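Local coordinates for putative immunoglobulin-blocking virulence protein (Mycoplasma mycoides subsp. capri, PDB 7ADK), which probably acts as a virulence factor that interferes with host immunoglobulin, and assembles with a lipoprotein partner chain, at residues Val380-Pro383 with Tyr384-Tyr388; Asn425-Ala428 with Tyr429-Ser432; Glu434-Glu437 with Lys438-Asp442; Leu504-Ser507 with Gly508-Lys512; Trp527-Thr530 with Ile531-Asn534. One frame throughout, in Å; residues are numbered along the deposited sequence.

Contact 1: residues Val380-Pro383 with Tyr384-Tyr388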
loop_
_atom_site.group_PDB
_atom_site.type_symbol
_atom_site.label_atom_id
_atom_site.label_comp_id
_atom_site.label_asym_id
_atom_site.label_seq_id
_atom_site.Cartn_x
_atom_site.Cartn_y
_atom_site.Cartn_z
ATOM N N VAL A 380 -26.848 28.447 10.728
ATOM C CA VAL A 380 -27.689 29.526 10.197
ATOM C C VAL A 380 -27.976 29.346 8.707
ATOM O O VAL A 380 -28.346 30.295 8.025
ATOM C CB VAL A 380 -27.105 30.914 10.524
ATOM C CG1 VAL A 380 -27.004 31.114 12.033
ATOM C CG2 VAL A 380 -25.752 31.195 9.875
ATOM N N SER A 381 -27.784 28.142 8.171
ATOM C CA SER A 381 -27.744 27.873 6.733
ATOM C C SER A 381 -29.057 28.165 6.002
ATOM O O SER A 381 -29.024 28.444 4.814
ATOM C CB SER A 381 -27.300 26.427 6.484
ATOM O OG SER A 381 -26.043 26.150 7.063
ATOM N N GLU A 382 -30.205 28.148 6.683
ATOM C CA GLU A 382 -31.562 28.248 6.118
ATOM C C GLU A 382 -31.855 29.571 5.370
ATOM O O GLU A 382 -32.103 29.495 4.163
ATOM C CB GLU A 382 -32.586 27.880 7.204
ATOM C CG GLU A 382 -34.061 28.059 6.837
ATOM C CD GLU A 382 -34.555 27.133 5.712
ATOM O OE1 GLU A 382 -33.975 26.047 5.493
ATOM O OE2 GLU A 382 -35.574 27.473 5.072
ATOM N N PRO A 383 -31.758 30.776 5.971
ATOM C CA PRO A 383 -31.836 32.041 5.236
ATOM C C PRO A 383 -30.927 32.119 4.004
ATOM O O PRO A 383 -31.365 32.556 2.942
ATOM C CB PRO A 383 -31.446 33.126 6.234
ATOM C CG PRO A 383 -31.830 32.543 7.583
ATOM C CD PRO A 383 -31.679 31.046 7.395
ATOM N N TYR A 384 -29.674 31.677 4.116
ATOM C CA TYR A 384 -28.715 31.693 3.017
ATOM C C TYR A 384 -29.077 30.671 1.930
ATOM O O TYR A 384 -28.980 30.995 0.755
ATOM C CB TYR A 384 -27.297 31.493 3.555
ATOM C CG TYR A 384 -26.835 32.559 4.531
ATOM C CD1 TYR A 384 -26.265 33.755 4.085
ATOM C CD2 TYR A 384 -26.981 32.360 5.904
ATOM C CE1 TYR A 384 -25.865 34.745 4.997
ATOM C CE2 TYR A 384 -26.611 33.352 6.825
ATOM C CZ TYR A 384 -26.051 34.558 6.376
ATOM O OH TYR A 384 -25.705 35.520 7.267
ATOM N N SER A 385 -29.582 29.488 2.277
ATOM C CA SER A 385 -30.055 28.468 1.333
ATOM C C SER A 385 -31.272 28.907 0.529
ATOM O O SER A 385 -31.427 28.511 -0.623
ATOM C CB SER A 385 -30.372 27.172 2.076
ATOM O OG SER A 385 -31.612 27.204 2.744
ATOM N N LYS A 386 -32.113 29.750 1.132
ATOM C CA LYS A 386 -33.304 30.370 0.559
ATOM C C LYS A 386 -32.938 31.559 -0.326
ATOM O O LYS A 386 -33.528 31.730 -1.385
ATOM C CB LYS A 386 -34.209 30.758 1.739
ATOM C CG LYS A 386 -35.669 31.010 1.354
ATOM C CD LYS A 386 -36.524 31.460 2.548
ATOM C CE LYS A 386 -36.482 30.545 3.781
ATOM N NZ LYS A 386 -37.081 29.219 3.542
ATOM N N LYS A 387 -31.937 32.354 0.060
ATOM C CA LYS A 387 -31.400 33.468 -0.737
ATOM C C LYS A 387 -30.631 32.989 -1.967
ATOM O O LYS A 387 -30.915 33.437 -3.070
ATOM C CB LYS A 387 -30.553 34.385 0.159
ATOM C CG LYS A 387 -30.009 35.605 -0.597
ATOM C CD LYS A 387 -29.534 36.732 0.324
ATOM C CE LYS A 387 -30.715 37.444 0.988
ATOM N NZ LYS A 387 -30.311 38.619 1.757
ATOM N N TYR A 388 -29.658 32.105 -1.769
ATOM C CA TYR A 388 -28.726 31.610 -2.781
ATOM C C TYR A 388 -29.110 30.242 -3.356
ATOM O O TYR A 388 -28.298 29.629 -4.037
ATOM C CB TYR A 388 -27.306 31.624 -2.201
ATOM C CG TYR A 388 -26.841 33.000 -1.765
ATOM C CD1 TYR A 388 -26.550 33.964 -2.747
ATOM C CD2 TYR A 388 -26.721 33.331 -0.404
ATOM C CE1 TYR A 388 -26.162 35.258 -2.374
ATOM C CE2 TYR A 388 -26.321 34.626 -0.029
ATOM C CZ TYR A 388 -26.043 35.591 -1.014
ATOM O OH TYR A 388 -25.680 36.843 -0.640
#

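Contact 2: residues Asn425-Ala428 with Tyr429-Ser432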
loop_
_atom_site.group_PDB
_atom_site.type_symbol
_atom_site.label_atom_id
_atom_site.label_comp_id
_atom_site.label_asym_id
_atom_site.label_seq_id
_atom_site.Cartn_x
_atom_site.Cartn_y
_atom_site.Cartn_z
ATOM N N ASN A 425 -18.318 17.111 -2.533
ATOM C CA ASN A 425 -19.554 17.274 -3.292
ATOM C C ASN A 425 -19.243 17.955 -4.639
ATOM O O ASN A 425 -18.291 18.722 -4.756
ATOM C CB ASN A 425 -20.501 18.118 -2.417
ATOM C CG ASN A 425 -21.967 18.027 -2.776
ATOM O OD1 ASN A 425 -22.389 18.345 -3.874
ATOM N ND2 ASN A 425 -22.779 17.587 -1.857
ATOM N N ASP A 426 -20.121 17.825 -5.622
ATOM C CA ASP A 426 -19.888 18.364 -6.964
ATOM C C ASP A 426 -20.776 19.576 -7.253
ATOM O O ASP A 426 -20.442 20.367 -8.130
ATOM C CB ASP A 426 -20.034 17.249 -8.014
ATOM C CG ASP A 426 -18.927 16.193 -7.932
ATOM O OD1 ASP A 426 -17.749 16.554 -7.838
ATOM O OD2 ASP A 426 -19.227 14.987 -7.964
ATOM N N GLU A 427 -21.831 19.808 -6.468
ATOM C CA GLU A 427 -22.558 21.077 -6.449
ATOM C C GLU A 427 -21.763 22.148 -5.689
ATOM O O GLU A 427 -21.500 23.218 -6.231
ATOM C CB GLU A 427 -23.954 20.875 -5.863
ATOM C CG GLU A 427 -24.826 22.136 -5.864
ATOM C CD GLU A 427 -25.328 22.612 -7.229
ATOM O OE1 GLU A 427 -24.894 22.101 -8.283
ATOM O OE2 GLU A 427 -26.189 23.516 -7.255
ATOM N N ALA A 428 -21.287 21.859 -4.471
ATOM C CA ALA A 428 -20.433 22.791 -3.736
ATOM C C ALA A 428 -19.151 23.145 -4.501
ATOM O O ALA A 428 -18.750 24.302 -4.498
ATOM C CB ALA A 428 -20.074 22.223 -2.369
ATOM N N TYR A 429 -18.509 22.210 -5.201
ATOM C CA TYR A 429 -17.332 22.534 -6.005
ATOM C C TYR A 429 -17.688 23.406 -7.216
ATOM O O TYR A 429 -17.078 24.458 -7.400
ATOM C CB TYR A 429 -16.586 21.258 -6.387
ATOM C CG TYR A 429 -15.303 21.500 -7.146
ATOM C CD1 TYR A 429 -14.222 22.120 -6.504
ATOM C CD2 TYR A 429 -15.187 21.114 -8.492
ATOM C CE1 TYR A 429 -13.023 22.345 -7.197
ATOM C CE2 TYR A 429 -13.986 21.339 -9.189
ATOM C CZ TYR A 429 -12.897 21.952 -8.542
ATOM O OH TYR A 429 -11.731 22.142 -9.204
ATOM N N ARG A 430 -18.716 23.041 -7.989
ATOM C CA ARG A 430 -19.264 23.831 -9.106
ATOM C C ARG A 430 -19.621 25.261 -8.695
ATOM O O ARG A 430 -19.300 26.207 -9.409
ATOM C CB ARG A 430 -20.500 23.092 -9.650
ATOM C CG ARG A 430 -21.341 23.866 -10.670
ATOM C CD ARG A 430 -22.634 23.110 -10.988
ATOM N NE ARG A 430 -23.580 23.971 -11.723
ATOM C CZ ARG A 430 -24.723 24.479 -11.302
ATOM N NH1 ARG A 430 -25.254 24.207 -10.153
ATOM N NH2 ARG A 430 -25.373 25.306 -12.053
ATOM N N ARG A 431 -20.285 25.426 -7.550
ATOM C CA ARG A 431 -20.804 26.714 -7.086
ATOM C C ARG A 431 -19.872 27.500 -6.176
ATOM O O ARG A 431 -20.088 28.692 -6.034
ATOM C CB ARG A 431 -22.170 26.523 -6.432
ATOM C CG ARG A 431 -23.203 26.071 -7.469
ATOM C CD ARG A 431 -24.631 26.239 -6.971
ATOM N NE ARG A 431 -24.975 27.642 -6.715
ATOM C CZ ARG A 431 -25.997 28.067 -6.016
ATOM N NH1 ARG A 431 -26.859 27.249 -5.522
ATOM N NH2 ARG A 431 -26.164 29.324 -5.811
ATOM N N SER A 432 -18.841 26.901 -5.594
ATOM C CA SER A 432 -17.951 27.566 -4.633
ATOM C C SER A 432 -17.446 28.915 -5.129
ATOM O O SER A 432 -17.615 29.907 -4.433
ATOM C CB SER A 432 -16.758 26.683 -4.257
ATOM O OG SER A 432 -16.035 26.236 -5.386
#

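Contact 3: residues Glu434-Glu437 with Lys438-Asp442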
loop_
_atom_site.group_PDB
_atom_site.type_symbol
_atom_site.label_atom_id
_atom_site.label_comp_id
_atom_site.label_asym_id
_atom_site.label_seq_id
_atom_site.Cartn_x
_atom_site.Cartn_y
_atom_site.Cartn_z
ATOM N N GLU A 434 -18.716 30.834 -7.536
ATOM C CA GLU A 434 -19.879 31.696 -7.763
ATOM C C GLU A 434 -20.418 32.248 -6.441
ATOM O O GLU A 434 -20.665 33.441 -6.317
ATOM C CB GLU A 434 -20.987 30.931 -8.504
ATOM C CG GLU A 434 -20.545 30.211 -9.784
ATOM C CD GLU A 434 -19.865 31.079 -10.826
ATOM O OE1 GLU A 434 -20.132 32.298 -10.911
ATOM O OE2 GLU A 434 -19.064 30.528 -11.589
ATOM N N LEU A 435 -20.523 31.398 -5.421
ATOM C CA LEU A 435 -20.999 31.741 -4.092
ATOM C C LEU A 435 -20.027 32.670 -3.363
ATOM O O LEU A 435 -20.457 33.672 -2.808
ATOM C CB LEU A 435 -21.248 30.431 -3.331
ATOM C CG LEU A 435 -21.949 30.612 -1.982
ATOM C CD1 LEU A 435 -23.395 31.045 -2.150
ATOM C CD2 LEU A 435 -21.948 29.298 -1.234
ATOM N N ILE A 436 -18.731 32.378 -3.409
ATOM C CA ILE A 436 -17.697 33.229 -2.829
ATOM C C ILE A 436 -17.761 34.642 -3.420
ATOM O O ILE A 436 -17.560 35.607 -2.692
ATOM C CB ILE A 436 -16.322 32.543 -3.001
ATOM C CG1 ILE A 436 -16.175 31.396 -1.984
ATOM C CG2 ILE A 436 -15.170 33.531 -2.857
ATOM C CD1 ILE A 436 -15.074 30.389 -2.296
ATOM N N GLU A 437 -18.070 34.802 -4.709
ATOM C CA GLU A 437 -18.260 36.122 -5.322
ATOM C C GLU A 437 -19.634 36.759 -5.053
ATOM O O GLU A 437 -19.690 37.959 -4.787
ATOM C CB GLU A 437 -17.965 36.065 -6.824
ATOM C CG GLU A 437 -16.469 35.934 -7.156
ATOM C CD GLU A 437 -15.618 37.175 -6.813
ATOM O OE1 GLU A 437 -14.381 37.134 -6.998
ATOM O OE2 GLU A 437 -16.153 38.205 -6.340
ATOM N N LYS A 438 -20.745 36.007 -5.052
ATOM C CA LYS A 438 -22.065 36.564 -4.718
ATOM C C LYS A 438 -22.130 37.068 -3.274
ATOM O O LYS A 438 -22.646 38.157 -3.058
ATOM C CB LYS A 438 -23.210 35.610 -5.096
ATOM C CG LYS A 438 -23.628 35.833 -6.556
ATOM C CD LYS A 438 -24.879 35.085 -7.014
ATOM C CE LYS A 438 -24.605 33.687 -7.544
ATOM N NZ LYS A 438 -25.758 33.109 -8.245
ATOM N N LEU A 439 -21.518 36.378 -2.311
ATOM C CA LEU A 439 -21.399 36.892 -0.944
ATOM C C LEU A 439 -20.539 38.175 -0.895
ATOM O O LEU A 439 -20.877 39.102 -0.163
ATOM C CB LEU A 439 -20.875 35.794 -0.001
ATOM C CG LEU A 439 -21.897 34.811 0.605
ATOM C CD1 LEU A 439 -22.824 35.485 1.590
ATOM C CD2 LEU A 439 -22.768 34.109 -0.404
ATOM N N GLN A 440 -19.481 38.292 -1.699
ATOM C CA GLN A 440 -18.652 39.503 -1.717
ATOM C C GLN A 440 -19.364 40.740 -2.283
ATOM O O GLN A 440 -19.346 41.783 -1.631
ATOM C CB GLN A 440 -17.345 39.251 -2.468
ATOM C CG GLN A 440 -16.334 38.529 -1.583
ATOM C CD GLN A 440 -15.112 38.126 -2.379
ATOM O OE1 GLN A 440 -14.194 38.809 -2.523
ATOM N NE2 GLN A 440 -15.060 37.012 -2.922
ATOM N N LYS A 441 -20.014 40.668 -3.454
ATOM C CA LYS A 441 -20.729 41.834 -4.009
ATOM C C LYS A 441 -22.007 42.198 -3.248
ATOM O O LYS A 441 -22.379 43.368 -3.217
ATOM C CB LYS A 441 -20.936 41.715 -5.528
ATOM C CG LYS A 441 -21.876 40.613 -6.014
ATOM C CD LYS A 441 -21.995 40.606 -7.538
ATOM C CE LYS A 441 -22.893 39.506 -8.076
ATOM N NZ LYS A 441 -23.109 39.586 -9.505
ATOM N N ASP A 442 -22.617 41.246 -2.537
ATOM C CA ASP A 442 -23.674 41.524 -1.559
ATOM C C ASP A 442 -23.147 42.119 -0.238
ATOM O O ASP A 442 -23.910 42.656 0.553
ATOM C CB ASP A 442 -24.493 40.251 -1.316
ATOM C CG ASP A 442 -25.280 39.786 -2.546
ATOM O OD1 ASP A 442 -25.510 40.588 -3.479
ATOM O OD2 ASP A 442 -25.734 38.623 -2.546
#

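Contact 4: residues Leu504-Ser507 with Gly508-Lys512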
loop_
_atom_site.group_PDB
_atom_site.type_symbol
_atom_site.label_atom_id
_atom_site.label_comp_id
_atom_site.label_asym_id
_atom_site.label_seq_id
_atom_site.Cartn_x
_atom_site.Cartn_y
_atom_site.Cartn_z
ATOM N N LEU A 504 -3.575 24.505 7.904
ATOM C CA LEU A 504 -3.277 23.456 6.936
ATOM C C LEU A 504 -3.497 22.116 7.633
ATOM O O LEU A 504 -2.676 21.708 8.453
ATOM C CB LEU A 504 -1.858 23.645 6.361
ATOM C CG LEU A 504 -1.568 25.020 5.747
ATOM C CD1 LEU A 504 -0.215 25.015 5.066
ATOM C CD2 LEU A 504 -2.596 25.438 4.714
ATOM N N TYR A 505 -4.620 21.471 7.344
ATOM C CA TYR A 505 -5.151 20.313 8.065
ATOM C C TYR A 505 -5.335 19.114 7.132
ATOM O O TYR A 505 -5.586 19.279 5.946
ATOM C CB TYR A 505 -6.513 20.656 8.703
ATOM C CG TYR A 505 -6.587 21.618 9.877
ATOM C CD1 TYR A 505 -5.740 21.470 10.991
ATOM C CD2 TYR A 505 -7.620 22.570 9.923
ATOM C CE1 TYR A 505 -5.923 22.262 12.141
ATOM C CE2 TYR A 505 -7.834 23.330 11.083
ATOM C CZ TYR A 505 -6.987 23.179 12.197
ATOM O OH TYR A 505 -7.234 23.898 13.319
ATOM N N THR A 506 -5.311 17.901 7.671
ATOM C CA THR A 506 -5.798 16.690 6.980
ATOM C C THR A 506 -6.519 15.799 7.976
ATOM O O THR A 506 -6.277 15.904 9.173
ATOM C CB THR A 506 -4.708 15.822 6.310
ATOM O OG1 THR A 506 -3.967 15.066 7.226
ATOM C CG2 THR A 506 -3.660 16.596 5.555
ATOM N N SER A 507 -7.348 14.879 7.486
ATOM C CA SER A 507 -7.896 13.775 8.284
ATOM C C SER A 507 -7.225 12.431 7.952
ATOM O O SER A 507 -7.881 11.390 7.982
ATOM C CB SER A 507 -9.425 13.734 8.177
ATOM O OG SER A 507 -10.007 14.993 8.494
ATOM N N GLY A 508 -5.941 12.446 7.569
ATOM C CA GLY A 508 -5.131 11.281 7.174
ATOM C C GLY A 508 -3.741 11.260 7.818
ATOM O O GLY A 508 -3.571 11.794 8.910
ATOM N N ASN A 509 -2.735 10.657 7.179
ATOM C CA ASN A 509 -1.353 10.678 7.662
ATOM C C ASN A 509 -0.668 12.018 7.351
ATOM O O ASN A 509 -0.324 12.314 6.210
ATOM C CB ASN A 509 -0.577 9.487 7.082
ATOM C CG ASN A 509 0.889 9.451 7.494
ATOM O OD1 ASN A 509 1.409 10.298 8.198
ATOM N ND2 ASN A 509 1.627 8.467 7.051
ATOM N N SER A 510 -0.433 12.815 8.387
ATOM C CA SER A 510 0.118 14.175 8.303
ATOM C C SER A 510 1.637 14.295 8.421
ATOM O O SER A 510 2.143 15.411 8.414
ATOM C CB SER A 510 -0.565 15.047 9.349
ATOM O OG SER A 510 -1.835 15.377 8.852
ATOM N N LEU A 511 2.372 13.185 8.515
ATOM C CA LEU A 511 3.840 13.161 8.598
ATOM C C LEU A 511 4.483 12.257 7.527
ATOM O O LEU A 511 5.597 11.754 7.670
ATOM C CB LEU A 511 4.292 12.907 10.044
ATOM C CG LEU A 511 3.973 11.506 10.596
ATOM C CD1 LEU A 511 5.029 11.124 11.627
ATOM C CD2 LEU A 511 2.613 11.441 11.292
ATOM N N LYS A 512 3.758 12.095 6.420
ATOM C CA LYS A 512 4.184 11.510 5.148
ATOM C C LYS A 512 5.173 12.449 4.433
ATOM O O LYS A 512 4.948 13.655 4.401
ATOM C CB LYS A 512 2.885 11.269 4.364
ATOM C CG LYS A 512 3.000 10.303 3.190
ATOM C CD LYS A 512 1.682 10.164 2.408
ATOM C CE LYS A 512 0.495 9.801 3.306
ATOM N NZ LYS A 512 -0.677 9.351 2.526
#

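Contact 5: residues Trp527-Thr530 with Ile531-Asn534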
loop_
_atom_site.group_PDB
_atom_site.type_symbol
_atom_site.label_atom_id
_atom_site.label_comp_id
_atom_site.label_asym_id
_atom_site.label_seq_id
_atom_site.Cartn_x
_atom_site.Cartn_y
_atom_site.Cartn_z
ATOM N N TRP A 527 0.215 34.161 10.765
ATOM C CA TRP A 527 0.439 32.988 11.625
ATOM C C TRP A 527 -0.189 31.730 11.016
ATOM O O TRP A 527 -1.387 31.702 10.745
ATOM C CB TRP A 527 -0.098 33.276 13.046
ATOM C CG TRP A 527 0.163 32.256 14.116
ATOM C CD1 TRP A 527 1.306 32.148 14.831
ATOM C CD2 TRP A 527 -0.731 31.238 14.658
ATOM N NE1 TRP A 527 1.180 31.143 15.771
ATOM C CE2 TRP A 527 -0.058 30.557 15.711
ATOM C CE3 TRP A 527 -2.056 30.834 14.391
ATOM C CZ2 TRP A 527 -0.658 29.538 16.456
ATOM C CZ3 TRP A 527 -2.669 29.821 15.143
ATOM C CH2 TRP A 527 -1.981 29.175 16.178
ATOM N N ILE A 528 0.611 30.693 10.769
ATOM C CA ILE A 528 0.131 29.394 10.284
ATOM C C ILE A 528 -0.042 28.495 11.507
ATOM O O ILE A 528 0.856 28.407 12.344
ATOM C CB ILE A 528 1.075 28.739 9.240
ATOM C CG1 ILE A 528 1.520 29.676 8.105
ATOM C CG2 ILE A 528 0.387 27.521 8.602
ATOM C CD1 ILE A 528 2.779 30.472 8.390
ATOM N N ASN A 529 -1.193 27.848 11.643
ATOM C CA ASN A 529 -1.540 27.067 12.818
ATOM C C ASN A 529 -0.661 25.819 12.939
ATOM O O ASN A 529 -0.637 24.946 12.068
ATOM C CB ASN A 529 -3.027 26.716 12.807
ATOM C CG ASN A 529 -3.501 26.083 14.093
ATOM O OD1 ASN A 529 -2.872 26.175 15.133
ATOM N ND2 ASN A 529 -4.620 25.419 14.052
ATOM N N THR A 530 0.051 25.778 14.058
ATOM C CA THR A 530 1.101 24.818 14.429
ATOM C C THR A 530 0.787 24.084 15.737
ATOM O O THR A 530 1.384 23.058 16.065
ATOM C CB THR A 530 2.402 25.620 14.537
ATOM O OG1 THR A 530 3.509 24.759 14.665
ATOM C CG2 THR A 530 2.389 26.613 15.707
ATOM N N ILE A 531 -0.180 24.622 16.474
ATOM C CA ILE A 531 -0.927 23.968 17.555
ATOM C C ILE A 531 -1.950 23.032 16.876
ATOM O O ILE A 531 -1.899 22.870 15.664
ATOM C CB ILE A 531 -1.514 25.089 18.452
ATOM C CG1 ILE A 531 -0.360 25.913 19.066
ATOM C CG2 ILE A 531 -2.416 24.594 19.584
ATOM C CD1 ILE A 531 -0.763 27.226 19.711
ATOM N N ASP A 532 -2.863 22.371 17.579
ATOM C CA ASP A 532 -3.804 21.423 16.965
ATOM C C ASP A 532 -3.084 20.234 16.295
ATOM O O ASP A 532 -3.486 19.715 15.257
ATOM C CB ASP A 532 -4.846 22.131 16.075
ATOM C CG ASP A 532 -5.716 23.202 16.736
ATOM O OD1 ASP A 532 -5.578 23.505 17.942
ATOM O OD2 ASP A 532 -6.540 23.799 16.005
ATOM N N TYR A 533 -1.975 19.812 16.899
ATOM C CA TYR A 533 -1.163 18.656 16.536
ATOM C C TYR A 533 -1.618 17.412 17.307
ATOM O O TYR A 533 -1.424 17.314 18.521
ATOM C CB TYR A 533 0.293 18.994 16.830
ATOM C CG TYR A 533 1.267 17.852 16.686
ATOM C CD1 TYR A 533 1.785 17.522 15.426
ATOM C CD2 TYR A 533 1.698 17.158 17.827
ATOM C CE1 TYR A 533 2.783 16.541 15.315
ATOM C CE2 TYR A 533 2.698 16.182 17.719
ATOM C CZ TYR A 533 3.264 15.890 16.467
ATOM O OH TYR A 533 4.257 14.978 16.360
ATOM N N ASN A 534 -2.233 16.462 16.602
ATOM C CA ASN A 534 -3.002 15.365 17.183
ATOM C C ASN A 534 -2.536 13.990 16.671
ATOM O O ASN A 534 -3.356 13.137 16.336
ATOM C CB ASN A 534 -4.505 15.648 16.990
ATOM C CG ASN A 534 -5.054 16.779 17.832
ATOM O OD1 ASN A 534 -4.566 17.124 18.879
ATOM N ND2 ASN A 534 -6.111 17.372 17.422
#

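Contact 1: residues Val380-Pro383 with Tyr384-Tyr388
The ring of Y384 overlaps the side chain of V380, four residues earlier and just before the helix: the two lie alongside each other, with V380 CG2 3.8 Å from Y384 CE2. The same rim of the ring meets the main chain, for V380 O lies in the ring plane at its edge, 3.3 Å from Y384 CD2. Across the helix, E382 and K386 form the polar counterpart of this pair. E382 sends CG anti to its backbone nitrogen (chi1 174°) and then bends at chi2, while the K386 chain folds back at its last two torsions. The two ends thus converge in a salt bridge, K386 NZ to E382 OE2 at 2.8 Å, with the ammonium approaching nearly along the C-O bond. E382 O accepts twice, from K386 N at 3.0 Å and from S385 OG at 2.7 Å, the hydroxyl lying in the carbonyl plane on a lone pair. P383 fits this first turn because its missing N-H is not needed there, and P383 O accepts from K387 N at 2.9 Å. The short helix 381-387 follows strand 375-379 and lies against the mixed sheet: Y384 stacks on F398 of strand 396-403, touches L417 of strand 415-422 and bonds through OH to E444, while Y388 packs on helix 426-442.

Contact 2: residues Asn425-Ala428 with Tyr429-Ser432
E427 and R430 run alongside each other with their ends pointing the same way, and their flat groups are moderately tilted, carboxylate and guanidinium planes being 29° apart. R430, extended from CG to NE, offers NH1 to E427 OE1 at 2.8 Å, on the syn side but somewhat out of the carboxylate plane, and the oxygen stays close to the guanidinium plane. The other carboxylate oxygen is not far off, with E427 OE2 3.1 Å from R430 NH1, but the salt bridge is made through OE1. R431 flanks E427 quite differently. Its guanidinium is turned 71° from the carboxylate, and what it brings up is aliphatic: R431 CD sits 3.2 Å from E427 OE2, whereas R431 NH1 remains 4.2 Å away. The head of R431 is engaged instead by the carbonyl oxygens of Y388 and N389. E427 reaches R430 and lies beside R431 because its CG stands anti to the backbone nitrogen (chi1 -177°) and the chain then bends at chi2, forward along the helix. These residues form the opening turns of helix 426-442, the crossover helix of a beta-alpha-beta unit whose strands are 415-422 and 448-454. N425 is its N-cap, with OD1 accepting from E427 N at 3.0 Å. Next to the cap, D426 is paired with K457, and D426 O accepts from R430 N at 3.2 Å. Y429 rests CB on N425 O at 3.5 Å before its ring leads off toward I466, the hydroxyl bonding to A462 O. S432 OG bonds back to Y429 O at 2.9 Å.

Contact 3: residues Glu434-Glu437 with Lys438-Asp442
Helical bonds of the i to i+4 kind tie E434-E437 to K438-D442, among them L439 N to L435 O at 2.9 Å and K441 N to E437 O at 3.0 Å, but the link from Q440 N to I436 O is weak at 3.4 Å. The segments make up the C-terminal half of helix 426-442, the crossover helix between strands 415-422 and 448-454. The side chain of Q440 comes to the same carbonyl. With the chain extended beyond CG, Q440 NE2 reaches I436 O at 2.9 Å, a nearly straight bond (164°) that enters from well above the carbonyl plane, 58° out of it, while the oxygen stays in the plane of the amide. E437 passes across Q440 with its carboxylate turned only 17° from the amide, yet E437 OE2 and Q440 NE2 remain 3.8 Å apart. L435 and L439 point the same way, CD1 of L435 touching CD2 of L439 at 3.6 Å. They are apolar toward the sheet, facing I396 and F398 of strand 396-403, while Q440, next to buried I436, faces the loop at A469 and P471. Since its amide nitrogen also bonds to A469 O, it probably divides its two hydrogens between that loop and I436 O, which thus has a side-chain donor beside its weak main-chain one.

Contact 4: residues Leu504-Ser507 with Gly508-Lys512
An ST turn ends strand 502-506, with T506 as the residue whose hydroxyl turns the chain into the following loop. G508 N donates to T506 OG1 at 3.3 Å in a fairly straight bond (164°). T506 OG1 in turn donates to S510 OG at 2.7 Å. The hydroxyl thus accepts one bond and donates another, tying the strand end at buried T506 to S510 in the loop. It can do so because OG1 stands between the backbone nitrogen and the carbonyl carbon (chi1 76°), where it looks over the turn. An Asx turn follows directly: N509 OD1 accepts from L511 N at 3.1 Å, the donor lying 29° out of the amide carbonyl plane. D483 anchors the loop from outside, taking N509 N and K512 NZ on one carboxylate oxygen, and S507 OG is bonded to T546 OG1. N509 also packs on Y649 of the lipoprotein chain, so the loop touches that partner chain. Within the mixed sheet, strand 502-506 runs parallel to strand 473-481 and antiparallel to strand 547-548. T506 pairs with T547, and the loop returns so that S510 bonds T550, while the T506 side chain packs on W515 and I549.

Contact 5: residues Trp527-Thr530 with Ile531-Asn534
N529 and D532 meet at about a right angle, the amide of one turned 80° from the carboxylate of the other. N529 ND2 donates to D532 OD2 at 3.2 Å; the acceptor lies in the amide plane, but the donor comes from above the carboxylate, 66° out of its plane. N529 gets there by placing CG anti to its backbone nitrogen (chi1 -171°), which swings the amide forward along the chain. D532 turns to face it from a left-handed backbone conformation, directly after I531. A second meeting joins W527 to I531, whose side chains also cross nearly perpendicularly. The chain of I531 is extended through CG1, so that CD1 reaches the rim of the indole in its plane, 4.0 Å from W527 CZ2. One face of the same indole carries the main chain, with N529 CA 3.8 Å above it. All this belongs to the irregular connection between strands 516-517 and 547-548, which runs past helix 339-351. W527 stacks on Y351 and bonds through NE1 to D347, and I531 packs among L344, D347 and N348 of that helix. D532 OD2 is a point of convergence for charge and hydrogen bonds, since R352 and R362 form salt bridges to it and Y505 OH bonds to it as well. N529 ND2 has a further partner in S503 OG, while T530 O accepts from R548 NE.

The five contacts follow one another along the chain and fall into two groups. Contacts 1, 2 and 3, centres 13 to 16 Å apart, lie about helices 381-387 and 426-442, beside strands 396-403 and 415-422 of the mixed sheet. Y388 of contact 1 joins the other two: its carbonyl oxygen meets R431 NH2 at 2.8 Å, its hydroxyl meets D442 OD2 at 2.6 Å. Contacts 4 and 5, centres 12 Å apart, lie nearer the chain's centre (about 12 and 9 Å from it); contact 4 ends strand 502-506 of that sheet, and contact 5 is a loop packed beside it. The first group thus belongs to the sheet's helix layer, far from that centre, and contact 4 alone touches the lipoprotein chain.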